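Local coordinates for protein MmeI (Methylophilus methylotrophus, PDB 5HR4) that acts as a type IIL restriction-modification enzyme and probably methylates adenine in DNA on its exocyclic amino group, using S-adenosyl-L-methionine as methyl donor, at residues A[209-212]-A[213-217]; A[271-274]-A[275-279]; A[280-284]-A[285-289]; A[414-417]-A[418-422]. All coordinates share one frame; numbering follows the deposited sequence.

Interaction 1 of 4, residues A[209-212]-A[213-217]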
loop_
_atom_site.group_PDB
_atom_site.type_symbol
_atom_site.label_atom_id
_atom_site.label_comp_id
_atom_site.label_asym_id
_atom_site.label_seq_id
_atom_site.Cartn_x
_atom_site.Cartn_y
_atom_site.Cartn_z
ATOM N N LEU A 209 0.135 14.697 38.294
ATOM C CA LEU A 209 1.210 14.515 39.265
ATOM C C LEU A 209 2.577 14.586 38.597
ATOM O O LEU A 209 3.513 15.189 39.132
ATOM C CB LEU A 209 1.039 13.187 39.985
ATOM C CG LEU A 209 1.787 13.169 41.301
ATOM C CD1 LEU A 209 1.061 14.042 42.298
ATOM C CD2 LEU A 209 1.894 11.744 41.786
ATOM N N PHE A 210 2.701 13.987 37.415
ATOM C CA PHE A 210 3.941 14.079 36.660
ATOM C C PHE A 210 4.276 15.525 36.337
ATOM O O PHE A 210 5.401 15.977 36.570
ATOM C CB PHE A 210 3.838 13.253 35.382
ATOM C CG PHE A 210 5.119 13.150 34.637
ATOM C CD1 PHE A 210 6.300 12.893 35.314
ATOM C CD2 PHE A 210 5.152 13.303 33.262
ATOM C CE1 PHE A 210 7.490 12.808 34.639
ATOM C CE2 PHE A 210 6.337 13.207 32.578
ATOM C CZ PHE A 210 7.508 12.956 33.267
ATOM N N GLN A 211 3.306 16.270 35.800
ATOM C CA GLN A 211 3.575 17.654 35.425
ATOM C C GLN A 211 3.933 18.488 36.642
ATOM O O GLN A 211 4.887 19.274 36.607
ATOM C CB GLN A 211 2.376 18.272 34.701
ATOM C CG GLN A 211 2.624 19.743 34.343
ATOM C CD GLN A 211 1.458 20.393 33.634
ATOM O OE1 GLN A 211 0.701 19.729 32.931
ATOM N NE2 GLN A 211 1.307 21.705 33.811
ATOM N N GLU A 212 3.188 18.325 37.737
ATOM C CA GLU A 212 3.466 19.128 38.919
ATOM C C GLU A 212 4.862 18.844 39.445
ATOM O O GLU A 212 5.589 19.772 39.820
ATOM C CB GLU A 212 2.413 18.875 39.995
ATOM C CG GLU A 212 1.039 19.460 39.649
ATOM C CD GLU A 212 -0.111 18.804 40.418
ATOM O OE1 GLU A 212 0.124 18.290 41.544
ATOM O OE2 GLU A 212 -1.247 18.802 39.879
ATOM N N TYR A 213 5.269 17.573 39.450
ATOM C CA TYR A 213 6.597 17.236 39.952
ATOM C C TYR A 213 7.667 17.952 39.142
ATOM O O TYR A 213 8.525 18.652 39.696
ATOM C CB TYR A 213 6.811 15.719 39.930
ATOM C CG TYR A 213 8.121 15.307 40.561
ATOM C CD1 TYR A 213 8.181 14.869 41.882
ATOM C CD2 TYR A 213 9.310 15.374 39.840
ATOM C CE1 TYR A 213 9.395 14.504 42.456
ATOM C CE2 TYR A 213 10.511 15.020 40.401
ATOM C CZ TYR A 213 10.558 14.589 41.703
ATOM O OH TYR A 213 11.781 14.232 42.238
ATOM N N ILE A 214 7.615 17.803 37.818
ATOM C CA ILE A 214 8.548 18.496 36.940
ATOM C C ILE A 214 8.527 19.999 37.211
ATOM O O ILE A 214 9.576 20.645 37.309
ATOM C CB ILE A 214 8.216 18.161 35.474
ATOM C CG1 ILE A 214 8.231 16.646 35.269
ATOM C CG2 ILE A 214 9.199 18.810 34.518
ATOM C CD1 ILE A 214 7.896 16.224 33.867
ATOM N N GLU A 215 7.341 20.581 37.362
ATOM C CA GLU A 215 7.272 22.026 37.551
ATOM C C GLU A 215 7.790 22.481 38.914
ATOM O O GLU A 215 8.190 23.643 39.048
ATOM C CB GLU A 215 5.840 22.519 37.361
ATOM C CG GLU A 215 5.338 22.460 35.921
ATOM C CD GLU A 215 3.849 22.780 35.804
ATOM O OE1 GLU A 215 3.180 22.868 36.860
ATOM O OE2 GLU A 215 3.351 22.942 34.657
ATOM N N THR A 216 7.806 21.616 39.921
ATOM C CA THR A 216 8.139 22.061 41.268
ATOM C C THR A 216 9.467 21.519 41.782
ATOM O O THR A 216 10.168 22.212 42.529
ATOM C CB THR A 216 7.016 21.676 42.244
ATOM O OG1 THR A 216 6.923 20.252 42.333
ATOM C CG2 THR A 216 5.671 22.228 41.771
ATOM N N LYS A 217 9.844 20.305 41.396
ATOM C CA LYS A 217 11.055 19.689 41.907
ATOM C C LYS A 217 12.186 19.674 40.885
ATOM O O LYS A 217 13.223 19.059 41.141
ATOM C CB LYS A 217 10.749 18.268 42.389
ATOM C CG LYS A 217 9.796 18.217 43.580
ATOM C CD LYS A 217 10.284 17.278 44.693
ATOM C CE LYS A 217 11.290 17.960 45.616
ATOM N NZ LYS A 217 11.448 17.235 46.907
#
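I214 lies over the ring of F210, one turn later on the α-helix 209-217, within the sequence range of the MmeI helicase spacer domain. This is an i, i+4 contact along one side of the helix. The side chain of I214 can be followed outward. Its CB sits 3.7 Å from F210 O. CG1 stands beside the backbone N and anti to the carbonyl carbon (chi1 -56°), a setting that sends it back toward the preceding turn. There it comes within 3.2 Å of F210 O. CD1 ends over one face of the ring, 3.5 Å from the F210 centroid and 20° off its normal. This is a CH-pi contact, offset toward the rim at CZ. The other branch, CG2, packs on L280 of helix 273-283. The ring of F210 also meets C283 of that helix and C196 of helix 183-200, so the pair is buried where these helices meet.

A polar pair, Q211 and E215, runs beside it. Q211 NE2 donates to E215 OE2 from above the carboxylate plane, at 2.5 Å, a distance too short to be taken literally at this resolution. The two flat groups are turned 75° apart. The bond probably limits the turning of an amide that lies about 5 Å from the bound calcium ion and touches Q158 and C283. Further along the helix, T216 OG1 donates to E212 O at 2.9 Å from above the carbonyl plane.

Interaction 2 of 4, residues A[271-274]-A[275-279]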
loop_
_atom_site.group_PDB
_atom_site.type_symbol
_atom_site.label_atom_id
_atom_site.label_comp_id
_atom_site.label_asym_id
_atom_site.label_seq_id
_atom_site.Cartn_x
_atom_site.Cartn_y
_atom_site.Cartn_z
ATOM N N PHE A 271 18.880 16.915 29.741
ATOM C CA PHE A 271 17.921 17.854 29.188
ATOM C C PHE A 271 18.496 19.267 29.262
ATOM O O PHE A 271 19.452 19.537 29.992
ATOM C CB PHE A 271 16.568 17.788 29.939
ATOM C CG PHE A 271 15.744 16.552 29.647
ATOM C CD1 PHE A 271 15.961 15.371 30.337
ATOM C CD2 PHE A 271 14.706 16.590 28.726
ATOM C CE1 PHE A 271 15.186 14.237 30.081
ATOM C CE2 PHE A 271 13.924 15.454 28.465
ATOM C CZ PHE A 271 14.174 14.280 29.141
ATOM N N ASP A 272 17.910 20.177 28.485
ATOM C CA ASP A 272 18.151 21.595 28.721
ATOM C C ASP A 272 16.818 22.330 28.843
ATOM O O ASP A 272 15.761 21.698 28.988
ATOM C CB ASP A 272 19.024 22.187 27.612
ATOM C CG ASP A 272 18.352 22.141 26.245
ATOM O OD1 ASP A 272 17.314 21.452 26.102
ATOM O OD2 ASP A 272 18.872 22.797 25.307
ATOM N N LYS A 273 16.860 23.662 28.775
ATOM C CA LYS A 273 15.659 24.466 28.962
ATOM C C LYS A 273 14.581 24.095 27.946
ATOM O O LYS A 273 13.430 23.831 28.313
ATOM C CB LYS A 273 16.024 25.952 28.873
ATOM C CG LYS A 273 14.897 26.925 29.199
ATOM C CD LYS A 273 15.449 28.271 29.661
ATOM C CE LYS A 273 14.356 29.321 29.759
ATOM N NZ LYS A 273 13.785 29.607 28.401
ATOM N N ALA A 274 14.943 24.035 26.662
ATOM C CA ALA A 274 13.930 23.856 25.625
ATOM C C ALA A 274 13.356 22.445 25.632
ATOM O O ALA A 274 12.170 22.259 25.327
ATOM C CB ALA A 274 14.511 24.175 24.248
ATOM N N MET A 275 14.188 21.434 25.930
ATOM C CA MET A 275 13.675 20.068 26.024
ATOM C C MET A 275 12.788 19.908 27.245
ATOM O O MET A 275 11.842 19.112 27.226
ATOM C CB MET A 275 14.808 19.040 26.076
ATOM C CG MET A 275 15.681 18.937 24.838
ATOM S SD MET A 275 17.335 18.263 25.244
ATOM C CE MET A 275 17.055 16.511 25.010
ATOM N N ARG A 276 13.074 20.648 28.313
ATOM C CA ARG A 276 12.174 20.605 29.457
ATOM C C ARG A 276 10.843 21.252 29.114
ATOM O O ARG A 276 9.780 20.734 29.478
ATOM C CB ARG A 276 12.803 21.292 30.662
ATOM C CG ARG A 276 11.944 21.189 31.899
ATOM C CD ARG A 276 12.719 21.608 33.109
ATOM N NE ARG A 276 11.870 21.877 34.260
ATOM C CZ ARG A 276 11.303 23.050 34.504
ATOM N NH1 ARG A 276 11.481 24.069 33.664
ATOM N NH2 ARG A 276 10.555 23.198 35.590
ATOM N N GLU A 277 10.879 22.379 28.399
ATOM C CA GLU A 277 9.634 23.054 28.063
ATOM C C GLU A 277 8.816 22.224 27.096
ATOM O O GLU A 277 7.603 22.086 27.279
ATOM C CB GLU A 277 9.919 24.443 27.509
ATOM C CG GLU A 277 10.381 25.386 28.604
ATOM C CD GLU A 277 10.701 26.770 28.099
ATOM O OE1 GLU A 277 10.697 26.989 26.864
ATOM O OE2 GLU A 277 10.951 27.644 28.958
ATOM N N ALA A 278 9.471 21.611 26.106
ATOM C CA ALA A 278 8.769 20.704 25.197
ATOM C C ALA A 278 8.041 19.597 25.956
ATOM O O ALA A 278 6.902 19.248 25.615
ATOM C CB ALA A 278 9.750 20.107 24.188
ATOM N N LEU A 279 8.671 19.044 26.999
ATOM C CA LEU A 279 8.033 17.988 27.779
ATOM C C LEU A 279 6.930 18.537 28.681
ATOM O O LEU A 279 5.898 17.884 28.865
ATOM C CB LEU A 279 9.078 17.231 28.608
ATOM C CG LEU A 279 8.566 16.063 29.475
ATOM C CD1 LEU A 279 7.875 14.991 28.648
ATOM C CD2 LEU A 279 9.719 15.455 30.285
#
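D272 and M275 form the main polar contact. D272 OD1 accepts from M275 N at 3.1 Å, with an N-H...O angle of 163°. The amide meets OD1 on its syn side, 33° out of the carboxylate plane. The chi1 of 64° places D272 CG between its own backbone N and carbonyl carbon, turning the carboxylate back over the first turn. Backbone bonds follow in i, i+4 steps. R276 N donates to D272 O, E277 N to K273 O and A278 N to A274 O.

One ionic contact lies on the exposed side. K273 bends at its last torsion, and its NZ comes to 3.5 Å from E277 OE2. This is a salt bridge with a weak hydrogen bond.

The apolar contact is on the buried side. M275 CB sits at the edge of the F271 ring, 3.6 Å from CD2, and the two side chains cross at about a right angle. F271 packs further on L225 and A226 of helix 225-235, while M275 packs on T175 and L176 of helix 163-178. The arrangement is a side-chain N-cap by D272 at the start of helix 273-283, with F271 and M275 packed on two neighbouring helices.

Interaction 3 of 4, residues A[280-284]-A[285-289]. With CA (calcium ion), chain G.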
loop_
_atom_site.group_PDB
_atom_site.type_symbol
_atom_site.label_atom_id
_atom_site.label_comp_id
_atom_site.label_asym_id
_atom_site.label_seq_id
_atom_site.Cartn_x
_atom_site.Cartn_y
_atom_site.Cartn_z
ATOM N N LEU A 280 7.133 19.716 29.275
ATOM C CA LEU A 280 6.035 20.354 29.992
ATOM C C LEU A 280 4.923 20.749 29.026
ATOM O O LEU A 280 3.733 20.695 29.363
ATOM C CB LEU A 280 6.542 21.579 30.747
ATOM C CG LEU A 280 7.291 21.311 32.043
ATOM C CD1 LEU A 280 7.874 22.612 32.601
ATOM C CD2 LEU A 280 6.358 20.645 33.034
ATOM N N ASP A 281 5.305 21.160 27.818
ATOM C CA ASP A 281 4.341 21.423 26.761
ATOM C C ASP A 281 3.449 20.215 26.516
ATOM O O ASP A 281 2.223 20.340 26.432
ATOM C CB ASP A 281 5.095 21.795 25.496
ATOM C CG ASP A 281 4.386 22.804 24.701
ATOM O OD1 ASP A 281 3.462 22.400 23.961
ATOM O OD2 ASP A 281 4.762 23.992 24.824
ATOM N N LEU A 282 4.054 19.033 26.374
ATOM C CA LEU A 282 3.257 17.830 26.174
ATOM C C LEU A 282 2.376 17.550 27.391
ATOM O O LEU A 282 1.227 17.109 27.248
ATOM C CB LEU A 282 4.173 16.645 25.865
ATOM C CG LEU A 282 4.867 16.648 24.498
ATOM C CD1 LEU A 282 5.781 15.449 24.354
ATOM C CD2 LEU A 282 3.836 16.646 23.383
ATOM N N CYS A 283 2.886 17.821 28.597
ATOM C CA CYS A 283 2.092 17.555 29.799
ATOM C C CYS A 283 0.811 18.369 29.806
ATOM O O CYS A 283 -0.238 17.884 30.243
ATOM C CB CYS A 283 2.888 17.861 31.068
ATOM S SG CYS A 283 4.257 16.769 31.391
ATOM N N SER A 284 0.877 19.618 29.346
ATOM C CA SER A 284 -0.288 20.479 29.492
ATOM C C SER A 284 -1.458 20.052 28.610
ATOM O O SER A 284 -2.574 20.529 28.836
ATOM C CB SER A 284 0.084 21.931 29.207
ATOM O OG SER A 284 0.409 22.097 27.848
ATOM N N LEU A 285 -1.249 19.160 27.641
ATOM C CA LEU A 285 -2.353 18.618 26.865
ATOM C C LEU A 285 -3.020 17.462 27.614
ATOM O O LEU A 285 -2.507 16.943 28.611
ATOM C CB LEU A 285 -1.864 18.153 25.500
ATOM C CG LEU A 285 -1.084 19.200 24.704
ATOM C CD1 LEU A 285 -0.597 18.629 23.380
ATOM C CD2 LEU A 285 -1.920 20.439 24.476
ATOM N N ASP A 286 -4.186 17.053 27.123
ATOM C CA ASP A 286 -4.934 15.942 27.699
ATOM C C ASP A 286 -4.687 14.714 26.828
ATOM O O ASP A 286 -5.118 14.666 25.671
ATOM C CB ASP A 286 -6.423 16.284 27.793
ATOM C CG ASP A 286 -7.222 15.253 28.581
ATOM O OD1 ASP A 286 -6.618 14.494 29.374
ATOM O OD2 ASP A 286 -8.467 15.212 28.421
ATOM N N TRP A 287 -3.984 13.729 27.375
ATOM C CA TRP A 287 -3.681 12.500 26.649
ATOM C C TRP A 287 -4.777 11.466 26.786
ATOM O O TRP A 287 -4.637 10.354 26.263
ATOM C CB TRP A 287 -2.330 11.941 27.122
ATOM C CG TRP A 287 -1.285 12.877 26.698
ATOM C CD1 TRP A 287 -1.004 14.076 27.263
ATOM C CD2 TRP A 287 -0.462 12.769 25.541
ATOM N NE1 TRP A 287 -0.025 14.714 26.554
ATOM C CE2 TRP A 287 0.335 13.928 25.492
ATOM C CE3 TRP A 287 -0.295 11.791 24.557
ATOM C CZ2 TRP A 287 1.296 14.138 24.497
ATOM C CZ3 TRP A 287 0.652 12.000 23.573
ATOM C CH2 TRP A 287 1.433 13.169 23.548
ATOM N N SER A 288 -5.890 11.843 27.417
ATOM C CA SER A 288 -6.904 10.881 27.820
ATOM C C SER A 288 -7.472 10.117 26.631
ATOM O O SER A 288 -7.664 8.897 26.706
ATOM C CB SER A 288 -8.012 11.598 28.574
ATOM O OG SER A 288 -8.730 10.649 29.317
ATOM N N ARG A 289 -7.735 10.812 25.520
ATOM C CA ARG A 289 -8.371 10.202 24.349
ATOM C C ARG A 289 -7.317 10.035 23.258
ATOM O O ARG A 289 -7.327 10.711 22.228
ATOM C CB ARG A 289 -9.549 11.054 23.862
ATOM C CG ARG A 289 -10.631 11.335 24.881
ATOM C CD ARG A 289 -11.592 10.165 25.003
ATOM N NE ARG A 289 -12.702 10.462 25.910
ATOM C CZ ARG A 289 -13.471 9.541 26.486
ATOM N NH1 ARG A 289 -13.252 8.254 26.253
ATOM N NH2 ARG A 289 -14.449 9.902 27.308
HETATM CA CA CA G . -2.061 16.638 30.778
HETATM O O HOH W 1 -1.163 17.180 32.943
#
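D281 meets L285 through its backbone, with D281 O 3.9 Å from L285 CG. The same oxygen accepts from S284 OG at 2.9 Å, a bond near the end of helix 273-283.

L282 comes next and carries the main contact. Its O is gripped by two donors from opposite faces of the carbonyl plane. W287 NE1 reaches L282 O at 2.8 Å on a nearly straight line (173°), and the oxygen lies in the plane of the indole at its edge. L285 N donates to L282 O at 3.2 Å. The W287 chi1 of -67° swings the indole back toward the helix end, where CZ2 comes to 3.7 Å from L282 CD2. Replacing W287 by an alanine removes the indole N-H and would probably leave L282 O with L285 N alone of its two donors and open a gap beside L282 CD2.

C283 binds calcium through its backbone O, at 2.3 Å, while its side chain turns toward F210 and L197. S284 follows, between the two residues whose carbonyls bind the metal, with its OG bonded back to D281 O. L285 O binds the calcium ion at 2.2 Å. The two carbonyl oxygens are thus neighbours in one coordination shell.

Water 1 binds the calcium ion at 2.4 Å, and Q158 OE1 and D201 OD2 are also ligands. W287 N donates to D201 OD2, a second-shell bond that is likely to steady this ligand. The arrangement is a calcium site built at a helix end, with main-chain carbonyls from the end of the helix and the following loop joined by side-chain oxygens from elsewhere in the chain.

Interaction 4 of 4, residues A[414-417]-A[418-422]. With SFG (sinefungin), chain H.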
loop_
_atom_site.group_PDB
_atom_site.type_symbol
_atom_site.label_atom_id
_atom_site.label_comp_id
_atom_site.label_asym_id
_atom_site.label_seq_id
_atom_site.Cartn_x
_atom_site.Cartn_y
_atom_site.Cartn_z
ATOM N N ILE A 414 9.945 -4.653 12.631
ATOM C CA ILE A 414 11.393 -4.642 12.452
ATOM C C ILE A 414 12.045 -3.421 13.094
ATOM O O ILE A 414 13.218 -3.479 13.465
ATOM C CB ILE A 414 11.748 -4.750 10.959
ATOM C CG1 ILE A 414 13.221 -5.151 10.755
ATOM C CG2 ILE A 414 11.466 -3.444 10.232
ATOM C CD1 ILE A 414 13.529 -5.560 9.304
ATOM N N GLU A 415 11.332 -2.308 13.232
ATOM C CA GLU A 415 11.874 -1.130 13.897
ATOM C C GLU A 415 11.486 -1.159 15.369
ATOM O O GLU A 415 10.342 -1.459 15.714
ATOM C CB GLU A 415 11.362 0.155 13.247
ATOM C CG GLU A 415 11.884 0.423 11.838
ATOM C CD GLU A 415 13.407 0.695 11.764
ATOM O OE1 GLU A 415 13.902 1.663 12.397
ATOM O OE2 GLU A 415 14.111 -0.060 11.053
ATOM N N GLU A 416 12.443 -0.862 16.248
ATOM C CA GLU A 416 12.134 -1.036 17.662
ATOM C C GLU A 416 11.114 -0.016 18.144
ATOM O O GLU A 416 10.294 -0.325 19.021
ATOM C CB GLU A 416 13.399 -0.966 18.523
ATOM C CG GLU A 416 13.098 -0.716 19.996
ATOM C CD GLU A 416 14.144 -1.261 20.927
ATOM O OE1 GLU A 416 15.274 -1.527 20.462
ATOM O OE2 GLU A 416 13.836 -1.430 22.129
ATOM N N PHE A 417 11.140 1.199 17.609
ATOM C CA PHE A 417 10.273 2.220 18.188
ATOM C C PHE A 417 8.800 1.868 17.988
ATOM O O PHE A 417 8.068 1.787 18.992
ATOM C CB PHE A 417 10.650 3.599 17.646
ATOM C CG PHE A 417 9.913 4.710 18.311
ATOM C CD1 PHE A 417 9.976 4.875 19.678
ATOM C CD2 PHE A 417 9.130 5.568 17.574
ATOM C CE1 PHE A 417 9.281 5.899 20.293
ATOM C CE2 PHE A 417 8.432 6.588 18.176
ATOM C CZ PHE A 417 8.503 6.756 19.530
ATOM N N PRO A 418 8.310 1.586 16.774
ATOM C CA PRO A 418 6.928 1.096 16.669
ATOM C C PRO A 418 6.692 -0.183 17.455
ATOM O O PRO A 418 5.583 -0.394 17.986
ATOM C CB PRO A 418 6.738 0.882 15.160
ATOM C CG PRO A 418 8.142 0.807 14.587
ATOM C CD PRO A 418 8.971 1.683 15.458
ATOM N N ALA A 419 7.698 -1.051 17.556
ATOM C CA ALA A 419 7.507 -2.271 18.335
ATOM C C ALA A 419 7.332 -1.958 19.810
ATOM O O ALA A 419 6.626 -2.688 20.512
ATOM C CB ALA A 419 8.674 -3.240 18.137
ATOM N N GLN A 420 7.942 -0.868 20.292
ATOM C CA GLN A 420 7.702 -0.439 21.669
ATOM C C GLN A 420 6.369 0.296 21.809
ATOM O O GLN A 420 5.674 0.116 22.807
ATOM C CB GLN A 420 8.849 0.442 22.170
ATOM C CG GLN A 420 10.196 -0.245 22.270
ATOM C CD GLN A 420 10.479 -0.873 23.639
ATOM O OE1 GLN A 420 9.556 -1.164 24.401
ATOM N NE2 GLN A 420 11.778 -1.085 23.954
ATOM N N ILE A 421 5.982 1.122 20.827
ATOM C CA ILE A 421 4.679 1.792 20.897
ATOM C C ILE A 421 3.561 0.757 20.953
ATOM O O ILE A 421 2.675 0.825 21.806
ATOM C CB ILE A 421 4.469 2.743 19.704
ATOM C CG1 ILE A 421 5.659 3.639 19.455
ATOM C CG2 ILE A 421 3.220 3.622 19.938
ATOM C CD1 ILE A 421 5.419 4.607 18.270
ATOM N N ALA A 422 3.596 -0.215 20.038
ATOM C CA ALA A 422 2.574 -1.253 19.998
ATOM C C ALA A 422 2.316 -1.814 21.385
ATOM O O ALA A 422 1.161 -1.956 21.801
ATOM C CB ALA A 422 2.987 -2.364 19.030
HETATM N N SFG H . -0.231 -1.442 10.361
HETATM C CA SFG H . 0.722 -0.578 11.025
HETATM C C SFG H . -0.067 0.558 11.650
HETATM O O SFG H . -1.308 0.582 11.497
HETATM O OXT SFG H . 0.497 1.457 12.318
HETATM C CB SFG H . 1.727 -0.027 10.020
HETATM C CG SFG H . 2.365 -1.207 9.301
HETATM C CD SFG H . 3.141 -0.619 8.144
HETATM N NE SFG H . 2.189 -0.384 7.077
HETATM C "C5'" SFG H . 4.276 -1.550 7.685
HETATM C "C4'" SFG H . 5.271 -1.962 8.823
HETATM O "O4'" SFG H . 5.953 -3.001 8.430
HETATM C "C3'" SFG H . 6.351 -0.909 9.126
HETATM O "O3'" SFG H . 6.129 -0.448 10.380
HETATM C "C2'" SFG H . 7.720 -1.640 8.999
HETATM O "O2'" SFG H . 8.649 -1.272 10.105
HETATM C "C1'" SFG H . 7.412 -2.893 9.105
HETATM N N9 SFG H . 8.237 -3.757 8.321
HETATM C C8 SFG H . 8.740 -3.543 7.108
HETATM N N7 SFG H . 9.410 -4.636 6.733
HETATM C C5 SFG H . 9.310 -5.528 7.719
HETATM C C6 SFG H . 9.822 -6.796 7.841
HETATM N N6 SFG H . 10.624 -7.613 6.963
HETATM N N1 SFG H . 9.598 -7.519 8.931
HETATM C C2 SFG H . 8.850 -6.989 9.929
HETATM N N3 SFG H . 8.348 -5.732 9.811
HETATM C C4 SFG H . 8.579 -4.998 8.700
#
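E416 OE2 is gripped by two groups, Q420 NE2 from the next turn and H184 ND1 from helix 183-200. The bond from Q420 NE2 to E416 OE2 is 2.8 Å long and uses the anti lone pair of the oxygen. The two side chains lie side by side and point the same way, with carboxylate and amide planes only 19° apart. E416 has CG anti to its backbone N (chi1 162°) and an extended chain, which carries the carboxylate alongside the bent Q420. With an alanine at E416 the carboxylate is gone, and Q420 NE2 and H184 ND1 would probably lose their shared partner, the amide being left free to turn.

F417 and I421 form the apolar pair. I421 CD1 sits over one face of the ring, 4.0 Å from its centroid and 27° off the normal. Helix 292-301 packs on both, through L298 on F417 and F295 on I421. These residues open helix 416-440, which follows strand 409-413 in the Rossmann-like methyltransferase domain. E415 is the N-cap residue. P418 lies in the first turn, where a missing amide hydrogen costs no helical bond, and its CG is 3.4 Å from E415 O. A419 N donates to E415 O. Just before the helix, I414 lines the sinefungin pocket, with CG2 3.6 Å from the purine atom C4 of sinefungin.

Interactions 1, 2 and 3 form one cluster, with centres 13 to 15 Å apart. Interactions 2 and 3 are successive parts of helix 273-283 and the loop after it. Interaction 1 lies on the neighbouring helix. R276 NH2 of interaction 2 probably bonds I214 O of interaction 1 at 3.2 Å. Interaction 1 also packs on interaction 3, with E215 CG 3.6 Å from L280 CD2. The calcium site lies where these two meet. Interaction 4 stands apart at the sinefungin pocket. Its centre is about 22 Å from that of interaction 3, and their nearest atoms are about 9 Å apart. Interactions 1 and 2 are farther still from interaction 4, about 28 and 24 Å between centres.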